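Local coordinates for protein flavin-dependent thymidylate synthase (Thermus thermophilus, PDB 6J61) that probably catalyses the reductive methylation of dUMP to dTMP, with methylenetetrahydrofolate as methyl donor and NADPH and reduced FAD as reductants, at residues A[153-156]-A[157-160]; A[141-144]-A[145-149]; A[51-54]-A[55-58]. One frame throughout, in Å; residues are numbered along the deposited sequence.

Contact 1 (A[153-156]-A[157-160]). With PO4 (phosphate ion), chain G.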
ATOM      1  N   ARG A 153       3.711  32.630   4.207  1.00 61.87           N
ATOM      2  CA  ARG A 153       3.976  31.914   2.966  1.00 62.22           C
ATOM      3  C   ARG A 153       2.868  30.917   2.644  1.00 61.53           C
ATOM      4  O   ARG A 153       2.234  30.986   1.592  1.00 61.00           O
ATOM      5  CB  ARG A 153       5.300  31.157   3.061  1.00 63.80           C
ATOM      6  CG  ARG A 153       6.493  31.994   3.478  1.00 67.33           C
ATOM      7  CD  ARG A 153       7.783  31.381   2.931  1.00 70.44           C
ATOM      8  NE  ARG A 153       8.978  31.772   3.676  1.00 72.19           N
ATOM      9  CZ  ARG A 153       9.329  33.027   3.946  1.00 73.85           C
ATOM     10  NH1 ARG A 153       8.576  34.040   3.533  1.00 74.86           N
ATOM     11  NH2 ARG A 153      10.439  33.271   4.632  1.00 72.99           N
ATOM     12  N   GLU A 154       2.646  29.987   3.566  1.00 60.81           N
ATOM     13  CA  GLU A 154       1.634  28.954   3.397  1.00 59.50           C
ATOM     14  C   GLU A 154       0.321  29.463   2.813  1.00 57.49           C
ATOM     15  O   GLU A 154      -0.357  28.751   2.071  1.00 56.40           O
ATOM     16  CB  GLU A 154       1.355  28.282   4.737  1.00 62.40           C
ATOM     17  CG  GLU A 154       0.894  29.240   5.824  1.00 64.94           C
ATOM     18  CD  GLU A 154       0.239  28.512   6.978  1.00 67.33           C
ATOM     19  OE1 GLU A 154       0.829  27.525   7.474  1.00 68.04           O
ATOM     20  OE2 GLU A 154      -0.866  28.929   7.389  1.00 68.20           O
ATOM     21  N   MET A 155      -0.047  30.690   3.159  1.00 55.57           N
ATOM     22  CA  MET A 155      -1.286  31.264   2.659  1.00 52.30           C
ATOM     23  C   MET A 155      -1.051  32.034   1.379  1.00 50.26           C
ATOM     24  O   MET A 155      -1.862  31.979   0.453  1.00 49.13           O
ATOM     25  CB  MET A 155      -1.909  32.212   3.688  1.00 53.18           C
ATOM     26  CG  MET A 155      -2.766  31.550   4.746  1.00 53.65           C
ATOM     27  SD  MET A 155      -3.775  32.782   5.598  1.00 56.21           S
ATOM     28  CE  MET A 155      -5.139  32.927   4.437  1.00 56.58           C
ATOM     29  N   ALA A 156       0.061  32.757   1.337  1.00 48.42           N
ATOM     30  CA  ALA A 156       0.405  33.572   0.181  1.00 46.56           C
ATOM     31  C   ALA A 156       0.420  32.812  -1.142  1.00 45.62           C
ATOM     32  O   ALA A 156      -0.162  33.258  -2.131  1.00 45.20           O
ATOM     33  CB  ALA A 156       1.747  34.240   0.412  1.00 46.51           C
ATOM     34  N   ARG A 157       1.069  31.656  -1.151  1.00 44.19           N
ATOM     35  CA  ARG A 157       1.182  30.864  -2.364  1.00 44.08           C
ATOM     36  C   ARG A 157      -0.113  30.325  -2.977  1.00 44.08           C
ATOM     37  O   ARG A 157      -0.056  29.629  -3.981  1.00 42.99           O
ATOM     38  CB  ARG A 157       2.155  29.704  -2.127  1.00 44.52           C
ATOM     39  CG  ARG A 157       1.775  28.758  -0.980  1.00 45.78           C
ATOM     40  CD  ARG A 157       0.605  27.834  -1.323  1.00 47.47           C
ATOM     41  NE  ARG A 157       0.247  27.009  -0.173  1.00 51.64           N
ATOM     42  CZ  ARG A 157       0.931  25.940   0.231  1.00 52.70           C
ATOM     43  NH1 ARG A 157       2.012  25.547  -0.437  1.00 53.06           N
ATOM     44  NH2 ARG A 157       0.560  25.293   1.330  1.00 51.03           N
ATOM     45  N   MET A 158      -1.273  30.642  -2.413  1.00 43.70           N
ATOM     46  CA  MET A 158      -2.514  30.113  -2.980  1.00 46.53           C
ATOM     47  C   MET A 158      -2.971  30.823  -4.255  1.00 48.68           C
ATOM     48  O   MET A 158      -3.661  30.224  -5.088  1.00 49.58           O
ATOM     49  CB  MET A 158      -3.654  30.147  -1.955  1.00 47.09           C
ATOM     50  CG  MET A 158      -4.255  31.519  -1.689  1.00 46.80           C
ATOM     51  SD  MET A 158      -5.649  31.414  -0.549  1.00 48.28           S
ATOM     52  CE  MET A 158      -4.800  31.076   0.939  1.00 46.77           C
ATOM     53  N   VAL A 159      -2.594  32.094  -4.402  1.00 48.03           N
ATOM     54  CA  VAL A 159      -2.966  32.871  -5.580  1.00 46.76           C
ATOM     55  C   VAL A 159      -2.177  32.471  -6.826  1.00 45.37           C
ATOM     56  O   VAL A 159      -2.459  32.954  -7.918  1.00 43.79           O
ATOM     57  CB  VAL A 159      -2.754  34.378  -5.349  1.00 47.12           C
ATOM     58  CG1 VAL A 159      -3.837  34.920  -4.458  1.00 48.01           C
ATOM     59  CG2 VAL A 159      -1.400  34.613  -4.712  1.00 48.49           C
ATOM     60  N   LEU A 160      -1.194  31.587  -6.659  1.00 43.82           N
ATOM     61  CA  LEU A 160      -0.369  31.134  -7.779  1.00 42.65           C
ATOM     62  C   LEU A 160      -1.051  30.030  -8.597  1.00 43.75           C
ATOM     63  O   LEU A 160      -1.653  29.101  -8.041  1.00 45.35           O
ATOM     64  CB  LEU A 160       0.983  30.653  -7.258  1.00 39.17           C
ATOM     65  CG  LEU A 160       1.764  31.726  -6.491  1.00 37.92           C
ATOM     66  CD1 LEU A 160       2.967  31.095  -5.818  1.00 34.83           C
ATOM     67  CD2 LEU A 160       2.185  32.855  -7.444  1.00 35.32           C
TER
HETATM   68  P   PO4 G 303       2.522  22.017   0.830  1.00 98.68           P
HETATM   69  O1  PO4 G 303       3.143  22.638  -0.374  1.00 98.09           O
HETATM   70  O2  PO4 G 303       1.734  20.827   0.422  1.00 98.26           O
HETATM   71  O3  PO4 G 303       3.586  21.604   1.784  1.00 98.00           O
HETATM   72  O4  PO4 G 303       1.626  22.998   1.488  1.00 98.12           O
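The single-turn helix 153-156 and the loop that leaves it present Arg157, a residue predicted to bind dUMP at a site shared between two subunits. Arg157 N donates to Arg153 O (3.1 Å, N-H...O 169°), an i to i+4 bond. The next step tightens to an i to i+3 spacing, where Met158 N reaches Met155 O at 3.2 Å from above the carbonyl plane. The Arg157 side chain starts between its backbone N and carbonyl carbon (chi1 58°) and bends again at chi2, which brings NE to 2.9 Å from Glu154 O and sends the guanidinium on to a phosphate ion. O4 of the ion lies at the guanidinium edge, in its plane. Arg157 NH2 donates to phosphate O4 at 2.5 Å, and Arg157 NH1 to O1 at 3.1 Å and only weakly to O4. Ser92, Gly93, and Arg82 and Gln79 of the second subunit also hold the ion, consistent with the place of the dUMP phosphate. A leucine in place of Arg157 would probably leave O1 and O4 without these donors and weaken the hold on the anion. Glu154 turns elsewhere: OE1 forms a salt bridge with Arg94 of the same chain and OE2 one with Arg109 of the second subunit. Met155 and Met158 run side by side in the same direction, their CE methyls 4.0 Å apart. Ala156 packs on Tyr143 and Leu147 of helix 132-148, while Met155, Met158 and Val159 touch the second subunit, and the chain then goes on to strand 165-173.

Contact 2 (A[141-144]-A[145-149])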
ATOM      1  N   GLY A 141       2.483  38.726  -9.040  1.00 48.99           N
ATOM      2  CA  GLY A 141       2.524  40.068  -8.492  1.00 46.82           C
ATOM      3  C   GLY A 141       1.837  40.041  -7.142  1.00 46.16           C
ATOM      4  O   GLY A 141       2.390  40.496  -6.135  1.00 45.11           O
ATOM      5  N   ALA A 142       0.627  39.485  -7.127  1.00 44.52           N
ATOM      6  CA  ALA A 142      -0.165  39.360  -5.910  1.00 44.25           C
ATOM      7  C   ALA A 142       0.620  38.592  -4.848  1.00 44.65           C
ATOM      8  O   ALA A 142       0.666  38.981  -3.685  1.00 45.37           O
ATOM      9  CB  ALA A 142      -1.472  38.651  -6.220  1.00 42.03           C
ATOM     10  N   TYR A 143       1.242  37.500  -5.255  1.00 46.61           N
ATOM     11  CA  TYR A 143       2.033  36.693  -4.341  1.00 49.66           C
ATOM     12  C   TYR A 143       3.122  37.532  -3.666  1.00 51.42           C
ATOM     13  O   TYR A 143       3.293  37.473  -2.449  1.00 50.44           O
ATOM     14  CB  TYR A 143       2.679  35.547  -5.103  1.00 48.68           C
ATOM     15  CG  TYR A 143       3.576  34.683  -4.261  1.00 49.30           C
ATOM     16  CD1 TYR A 143       3.066  33.972  -3.172  1.00 49.27           C
ATOM     17  CD2 TYR A 143       4.926  34.523  -4.586  1.00 48.36           C
ATOM     18  CE1 TYR A 143       3.881  33.112  -2.430  1.00 50.24           C
ATOM     19  CE2 TYR A 143       5.746  33.668  -3.854  1.00 49.46           C
ATOM     20  CZ  TYR A 143       5.215  32.963  -2.781  1.00 50.05           C
ATOM     21  OH  TYR A 143       6.009  32.090  -2.080  1.00 52.63           O
ATOM     22  N   ARG A 144       3.865  38.299  -4.465  1.00 53.87           N
ATOM     23  CA  ARG A 144       4.927  39.156  -3.932  1.00 56.42           C
ATOM     24  C   ARG A 144       4.342  40.202  -2.987  1.00 55.05           C
ATOM     25  O   ARG A 144       4.818  40.374  -1.865  1.00 53.96           O
ATOM     26  CB  ARG A 144       5.681  39.852  -5.073  1.00 60.77           C
ATOM     27  CG  ARG A 144       6.855  39.049  -5.644  1.00 65.45           C
ATOM     28  CD  ARG A 144       7.412  39.693  -6.914  1.00 68.29           C
ATOM     29  NE  ARG A 144       8.579  38.983  -7.447  1.00 70.69           N
ATOM     30  CZ  ARG A 144       9.775  38.956  -6.862  1.00 71.68           C
ATOM     31  NH1 ARG A 144       9.966  39.600  -5.714  1.00 71.77           N
ATOM     32  NH2 ARG A 144      10.781  38.296  -7.429  1.00 69.72           N
ATOM     33  N   ALA A 145       3.306  40.894  -3.453  1.00 54.21           N
ATOM     34  CA  ALA A 145       2.635  41.914  -2.663  1.00 55.12           C
ATOM     35  C   ALA A 145       2.248  41.347  -1.299  1.00 56.81           C
ATOM     36  O   ALA A 145       2.655  41.872  -0.257  1.00 56.89           O
ATOM     37  CB  ALA A 145       1.395  42.398  -3.396  1.00 54.79           C
ATOM     38  N   LEU A 146       1.464  40.270  -1.319  1.00 57.01           N
ATOM     39  CA  LEU A 146       1.018  39.609  -0.097  1.00 56.83           C
ATOM     40  C   LEU A 146       2.174  39.317   0.845  1.00 57.19           C
ATOM     41  O   LEU A 146       2.079  39.564   2.046  1.00 57.09           O
ATOM     42  CB  LEU A 146       0.318  38.296  -0.433  1.00 55.19           C
ATOM     43  CG  LEU A 146      -1.067  38.380  -1.058  1.00 53.33           C
ATOM     44  CD1 LEU A 146      -1.418  37.031  -1.653  1.00 52.74           C
ATOM     45  CD2 LEU A 146      -2.078  38.797  -0.009  1.00 52.52           C
ATOM     46  N   LEU A 147       3.258  38.783   0.302  1.00 57.26           N
ATOM     47  CA  LEU A 147       4.421  38.463   1.115  1.00 59.88           C
ATOM     48  C   LEU A 147       4.984  39.707   1.789  1.00 62.24           C
ATOM     49  O   LEU A 147       5.320  39.672   2.973  1.00 63.47           O
ATOM     50  CB  LEU A 147       5.507  37.798   0.257  1.00 58.77           C
ATOM     51  CG  LEU A 147       5.212  36.373  -0.223  1.00 57.52           C
ATOM     52  CD1 LEU A 147       6.295  35.889  -1.180  1.00 55.85           C
ATOM     53  CD2 LEU A 147       5.115  35.460   0.987  1.00 56.25           C
ATOM     54  N   GLU A 148       5.080  40.804   1.040  1.00 64.17           N
ATOM     55  CA  GLU A 148       5.612  42.050   1.589  1.00 66.30           C
ATOM     56  C   GLU A 148       4.773  42.616   2.736  1.00 66.04           C
ATOM     57  O   GLU A 148       5.298  43.316   3.603  1.00 65.66           O
ATOM     58  CB  GLU A 148       5.782  43.098   0.479  1.00 67.57           C
ATOM     59  CG  GLU A 148       7.118  42.974  -0.254  1.00 71.56           C
ATOM     60  CD  GLU A 148       7.326  44.035  -1.330  1.00 74.95           C
ATOM     61  OE1 GLU A 148       7.172  45.242  -1.020  1.00 74.65           O
ATOM     62  OE2 GLU A 148       7.653  43.657  -2.483  1.00 74.50           O
ATOM     63  N   LYS A 149       3.477  42.311   2.748  1.00 65.21           N
ATOM     64  CA  LYS A 149       2.609  42.784   3.820  1.00 64.62           C
ATOM     65  C   LYS A 149       2.739  41.873   5.037  1.00 64.52           C
ATOM     66  O   LYS A 149       2.051  42.065   6.032  1.00 65.50           O
ATOM     67  CB  LYS A 149       1.145  42.807   3.384  1.00 65.28           C
ATOM     68  CG  LYS A 149       0.834  43.678   2.189  1.00 65.87           C
ATOM     69  CD  LYS A 149      -0.674  43.812   2.018  1.00 65.76           C
ATOM     70  CE  LYS A 149      -1.036  44.360   0.647  1.00 66.68           C
ATOM     71  NZ  LYS A 149      -0.559  43.452  -0.439  1.00 67.82           N
TER
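Ala142 O accepts the shortest bond of this last part of helix 132-148, from Leu146 N at 2.8 Å and nearly straight (171°). It belongs to a regular alpha-helical ladder: Ala145 N binds Gly141 O, Leu147 N binds Tyr143 O at 3.0 Å, and Glu148 N binds Arg144 O. Lys149 N, just past the helix, still reaches Ala145 O. Leu146 CG packs 3.2 Å from the same Ala142 O, and the leucine side chain also packs on Phe108 of the second subunit. Arg144 and Glu148 are both extended on the exposed side, one turn apart; Arg144 NH1 and Glu148 OE2 stay 5.7 Å from each other, too far for a salt bridge. On the face turned to helix 153-156, Tyr143 has its CG anti to the backbone N (chi1 177°), which lays the ring where one face receives the side chain of Leu147, four residues on. The phenol oxygen is fixed from outside the helix by the backbone N of Leu98, so the ring is held at its far end as well. Leu147 CD1 makes a CH-pi contact over that face, 3.6 Å from the ring centroid and 19° off the normal, with its nearest approach, 3.5 Å, to Tyr143 CZ and CE2.

Contact 3 (A[51-54]-A[55-58]). With FAD (flavin-adenine dinucleotide), chain E.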
ATOM      1  N   TYR A  51      10.074 -14.688 -18.846  1.00 36.08           N
ATOM      2  CA  TYR A  51       9.083 -15.571 -18.262  1.00 37.24           C
ATOM      3  C   TYR A  51       8.312 -14.910 -17.107  1.00 39.33           C
ATOM      4  O   TYR A  51       7.078 -14.996 -17.040  1.00 39.64           O
ATOM      5  CB  TYR A  51       9.784 -16.855 -17.789  1.00 36.31           C
ATOM      6  CG  TYR A  51       8.896 -17.837 -17.065  1.00 38.33           C
ATOM      7  CD1 TYR A  51       8.526 -17.624 -15.742  1.00 38.66           C
ATOM      8  CD2 TYR A  51       8.383 -18.959 -17.719  1.00 39.58           C
ATOM      9  CE1 TYR A  51       7.668 -18.490 -15.088  1.00 39.44           C
ATOM     10  CE2 TYR A  51       7.521 -19.838 -17.072  1.00 39.82           C
ATOM     11  CZ  TYR A  51       7.168 -19.590 -15.755  1.00 40.76           C
ATOM     12  OH  TYR A  51       6.307 -20.432 -15.100  1.00 41.59           O
ATOM     13  N   LEU A  52       9.038 -14.253 -16.203  1.00 39.19           N
ATOM     14  CA  LEU A  52       8.424 -13.603 -15.046  1.00 39.37           C
ATOM     15  C   LEU A  52       7.431 -12.514 -15.450  1.00 39.34           C
ATOM     16  O   LEU A  52       6.384 -12.357 -14.836  1.00 38.45           O
ATOM     17  CB  LEU A  52       9.514 -13.008 -14.140  1.00 38.56           C
ATOM     18  CG  LEU A  52      10.494 -13.989 -13.480  1.00 37.90           C
ATOM     19  CD1 LEU A  52      11.576 -13.217 -12.745  1.00 37.09           C
ATOM     20  CD2 LEU A  52       9.750 -14.904 -12.531  1.00 34.17           C
ATOM     21  N   MET A  53       7.786 -11.760 -16.479  1.00 40.65           N
ATOM     22  CA  MET A  53       6.944 -10.694 -16.995  1.00 43.19           C
ATOM     23  C   MET A  53       5.648 -11.308 -17.555  1.00 44.42           C
ATOM     24  O   MET A  53       4.554 -10.867 -17.225  1.00 44.79           O
ATOM     25  CB  MET A  53       7.721  -9.945 -18.087  1.00 43.83           C
ATOM     26  CG  MET A  53       6.958  -8.878 -18.850  1.00 43.14           C
ATOM     27  SD  MET A  53       6.660  -7.411 -17.899  1.00 46.00           S
ATOM     28  CE  MET A  53       8.287  -6.765 -17.758  1.00 46.91           C
ATOM     29  N   ARG A  54       5.795 -12.338 -18.387  1.00 45.58           N
ATOM     30  CA  ARG A  54       4.676 -13.052 -19.016  1.00 46.64           C
ATOM     31  C   ARG A  54       3.664 -13.622 -18.036  1.00 46.81           C
ATOM     32  O   ARG A  54       2.455 -13.483 -18.230  1.00 47.23           O
ATOM     33  CB  ARG A  54       5.182 -14.239 -19.842  1.00 46.11           C
ATOM     34  CG  ARG A  54       5.731 -13.923 -21.201  1.00 48.90           C
ATOM     35  CD  ARG A  54       6.028 -15.219 -21.944  1.00 51.62           C
ATOM     36  NE  ARG A  54       7.209 -15.910 -21.434  1.00 54.56           N
ATOM     37  CZ  ARG A  54       7.435 -17.214 -21.573  1.00 55.30           C
ATOM     38  NH1 ARG A  54       6.560 -17.982 -22.199  1.00 55.77           N
ATOM     39  NH2 ARG A  54       8.546 -17.751 -21.092  1.00 57.74           N
ATOM     40  N   HIS A  55       4.168 -14.291 -17.003  1.00 46.78           N
ATOM     41  CA  HIS A  55       3.318 -14.935 -16.010  1.00 46.91           C
ATOM     42  C   HIS A  55       2.871 -14.089 -14.824  1.00 47.57           C
ATOM     43  O   HIS A  55       2.280 -14.614 -13.871  1.00 48.47           O
ATOM     44  CB  HIS A  55       4.003 -16.201 -15.507  1.00 47.43           C
ATOM     45  CG  HIS A  55       4.157 -17.251 -16.559  1.00 50.88           C
ATOM     46  ND1 HIS A  55       3.539 -18.480 -16.480  1.00 50.89           N
ATOM     47  CD2 HIS A  55       4.822 -17.239 -17.740  1.00 51.48           C
ATOM     48  CE1 HIS A  55       3.813 -19.179 -17.568  1.00 51.74           C
ATOM     49  NE2 HIS A  55       4.589 -18.448 -18.350  1.00 50.76           N
ATOM     50  N   ARG A  56       3.137 -12.789 -14.873  1.00 47.45           N
ATOM     51  CA  ARG A  56       2.734 -11.906 -13.788  1.00 48.11           C
ATOM     52  C   ARG A  56       3.408 -12.222 -12.451  1.00 47.75           C
ATOM     53  O   ARG A  56       2.860 -11.901 -11.396  1.00 48.49           O
ATOM     54  CB  ARG A  56       1.212 -11.964 -13.617  1.00 50.60           C
ATOM     55  CG  ARG A  56       0.429 -11.423 -14.794  1.00 54.21           C
ATOM     56  CD  ARG A  56       0.560  -9.916 -14.866  1.00 59.81           C
ATOM     57  NE  ARG A  56       1.942  -9.472 -15.038  1.00 62.61           N
ATOM     58  CZ  ARG A  56       2.338  -8.208 -14.909  1.00 65.65           C
ATOM     59  NH1 ARG A  56       1.452  -7.263 -14.604  1.00 65.99           N
ATOM     60  NH2 ARG A  56       3.618  -7.886 -15.080  1.00 65.83           N
ATOM     61  N   HIS A  57       4.571 -12.873 -12.484  1.00 47.15           N
ATOM     62  CA  HIS A  57       5.310 -13.178 -11.256  1.00 46.52           C
ATOM     63  C   HIS A  57       6.071 -11.871 -11.021  1.00 45.98           C
ATOM     64  O   HIS A  57       7.223 -11.723 -11.413  1.00 44.96           O
ATOM     65  CB  HIS A  57       6.273 -14.336 -11.492  1.00 49.15           C
ATOM     66  CG  HIS A  57       7.029 -14.756 -10.271  1.00 54.85           C
ATOM     67  ND1 HIS A  57       7.052 -14.004  -9.115  1.00 56.94           N
ATOM     68  CD2 HIS A  57       7.821 -15.830 -10.035  1.00 56.49           C
ATOM     69  CE1 HIS A  57       7.829 -14.593  -8.224  1.00 55.63           C
ATOM     70  NE2 HIS A  57       8.308 -15.702  -8.755  1.00 55.19           N
ATOM     71  N   THR A  58       5.396 -10.925 -10.375  1.00 45.15           N
ATOM     72  CA  THR A  58       5.918  -9.589 -10.153  1.00 43.44           C
ATOM     73  C   THR A  58       6.904  -9.301  -9.027  1.00 41.96           C
ATOM     74  O   THR A  58       7.671  -8.349  -9.126  1.00 41.09           O
ATOM     75  CB  THR A  58       4.736  -8.599 -10.018  1.00 45.55           C
ATOM     76  OG1 THR A  58       3.929  -8.960  -8.886  1.00 45.53           O
ATOM     77  CG2 THR A  58       3.872  -8.630 -11.276  1.00 43.94           C
TER
HETATM   78  PA  FAD E 301      -1.149  -7.254  -4.203  1.00 56.57           P
HETATM   79  O1A FAD E 301      -0.263  -7.781  -3.135  1.00 55.94           O
HETATM   80  O2A FAD E 301      -2.664  -7.158  -3.637  1.00 56.07           O
HETATM   81  O5B FAD E 301      -0.630  -5.800  -4.615  1.00 58.54           O
HETATM   82  C5B FAD E 301      -1.345  -5.359  -5.767  1.00 60.87           C
HETATM   83  C4B FAD E 301      -0.567  -4.200  -6.389  1.00 62.55           C
HETATM   84  O4B FAD E 301      -0.458  -3.114  -5.433  1.00 63.44           O
HETATM   85  C3B FAD E 301       0.847  -4.623  -6.743  1.00 62.09           C
HETATM   86  O3B FAD E 301       0.949  -5.147  -8.065  1.00 59.99           O
HETATM   87  C2B FAD E 301       1.647  -3.346  -6.539  1.00 63.90           C
HETATM   88  O2B FAD E 301       1.606  -2.555  -7.730  1.00 64.86           O
HETATM   89  C1B FAD E 301       0.931  -2.668  -5.340  1.00 65.88           C
HETATM   90  N9A FAD E 301       1.512  -3.036  -4.013  1.00 68.81           N
HETATM   91  C8A FAD E 301       0.869  -3.684  -2.985  1.00 69.13           C
HETATM   92  N7A FAD E 301       1.661  -3.841  -1.969  1.00 70.11           N
HETATM   93  C5A FAD E 301       2.866  -3.309  -2.256  1.00 72.42           C
HETATM   94  C6A FAD E 301       4.097  -3.178  -1.555  1.00 74.06           C
HETATM   95  N6A FAD E 301       4.218  -3.675  -0.267  1.00 74.31           N
HETATM   96  N1A FAD E 301       5.145  -2.562  -2.172  1.00 75.13           N
HETATM   97  C2A FAD E 301       5.039  -2.077  -3.422  1.00 74.41           C
HETATM   98  N3A FAD E 301       3.896  -2.180  -4.114  1.00 73.38           N
HETATM   99  C4A FAD E 301       2.798  -2.780  -3.577  1.00 71.83           C
HETATM  100  N1  FAD E 301       5.519 -15.329  -4.922  1.00 65.27           N
HETATM  101  C2  FAD E 301       6.576 -15.807  -4.253  1.00 65.80           C
HETATM  102  O2  FAD E 301       6.828 -15.336  -3.149  1.00 63.34           O
HETATM  103  N3  FAD E 301       7.380 -16.790  -4.743  1.00 66.61           N
HETATM  104  C4  FAD E 301       7.164 -17.366  -5.978  1.00 65.40           C
HETATM  105  O4  FAD E 301       7.895 -18.244  -6.401  1.00 64.95           O
HETATM  106  C4X FAD E 301       6.001 -16.868  -6.773  1.00 65.32           C
HETATM  107  N5  FAD E 301       5.689 -17.335  -7.980  1.00 65.27           N
HETATM  108  C5X FAD E 301       4.625 -16.864  -8.684  1.00 65.77           C
HETATM  109  C6  FAD E 301       4.332 -17.400  -9.985  1.00 67.40           C
HETATM  110  C7  FAD E 301       3.245 -16.928 -10.717  1.00 66.49           C
HETATM  111  C7M FAD E 301       2.980 -17.528 -12.082  1.00 65.37           C
HETATM  112  C8  FAD E 301       2.399 -15.899 -10.183  1.00 65.80           C
HETATM  113  C8M FAD E 301       1.213 -15.377 -10.969  1.00 65.51           C
HETATM  114  C9  FAD E 301       2.659 -15.355  -8.910  1.00 65.16           C
HETATM  115  C9A FAD E 301       3.774 -15.820  -8.134  1.00 65.17           C
HETATM  116  N10 FAD E 301       4.074 -15.289  -6.837  1.00 65.50           N
HETATM  117  C10 FAD E 301       5.174 -15.787  -6.142  1.00 65.28           C
HETATM  118  C1' FAD E 301       3.256 -14.240  -6.204  1.00 62.99           C
HETATM  119  C2' FAD E 301       3.608 -12.821  -6.681  1.00 62.11           C
HETATM  120  O2' FAD E 301       5.021 -12.613  -6.636  1.00 61.16           O
HETATM  121  C3' FAD E 301       2.866 -11.783  -5.796  1.00 61.34           C
HETATM  122  O3' FAD E 301       3.356 -11.819  -4.447  1.00 61.00           O
HETATM  123  C4' FAD E 301       1.334 -12.040  -5.786  1.00 60.03           C
HETATM  124  O4' FAD E 301       0.888 -12.501  -7.075  1.00 59.63           O
HETATM  125  C5' FAD E 301       0.602 -10.752  -5.440  1.00 59.59           C
HETATM  126  O5' FAD E 301       0.522  -9.959  -6.625  1.00 57.78           O
HETATM  127  P   FAD E 301       0.321  -8.431  -6.213  1.00 55.43           P
HETATM  128  O1P FAD E 301       1.431  -8.007  -5.315  1.00 58.55           O
HETATM  129  O2P FAD E 301       0.334  -7.560  -7.557  1.00 59.23           O
HETATM  130  O3P FAD E 301      -1.154  -8.269  -5.498  1.00 57.58           O
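Tyr51 and His55, one helical turn apart, lie ring face to ring face: their planes differ by 12° and the centroids are 4.0 Å apart, with Tyr51 CZ over the centre of the imidazole. Tyr51 CG stands anti to the backbone N (chi1 176°), which carries the phenol ring over a face of the imidazole. His55 NE2 is held in turn by Glu258 of helix 253-263, which also forms a salt bridge with Arg54 NH1. The backbone joins the same pair, His55 N donating to Tyr51 O at 3.0 Å. Helix 42-54 ends here in a Schellman motif: Arg56, at positive phi, is its C-prime residue, His57 N, in the plane of the Leu52 carbonyl, binds Leu52 O at 3.0 Å, and Arg56 N makes a weak bond to Met53 O. That reversal sets His57 alongside Leu52, the two side chains pointing the same way, with Leu52 CD2 3.3 Å from His57 CD2. The flavin of FAD lies nearly parallel over one face of the imidazole, its N5 3.2 Å from His57 NE2 and offset toward the rim of the histidine ring. The FAD methyl C8M comes equally close, 3.2 Å, to the carbonyl oxygen His55 O.

How the contacts relate
Contacts 1 and 2 are neighbours, with centres 9 Å apart, on helices that follow each other in the chain. Tyr143 carries several of the touches: its CE1 lies 3.4 Å from Arg157 N and its CB packs against Leu160 CD2, while Leu147 CD2 meets Ala156 CB. Helix 132-148 thus lies behind the arginine that holds the phosphate, consistent with a second-shell place, and both contacts border the second subunit. Contact 3, on the opposite side of the chain's centre, lines an FAD pocket; its centre is about 47 Å from that of contact 1 and 54 Å from that of contact 2. The Arg157 side chain is about 10 Å from a bound FAD; each FAD site is formed by three monomers.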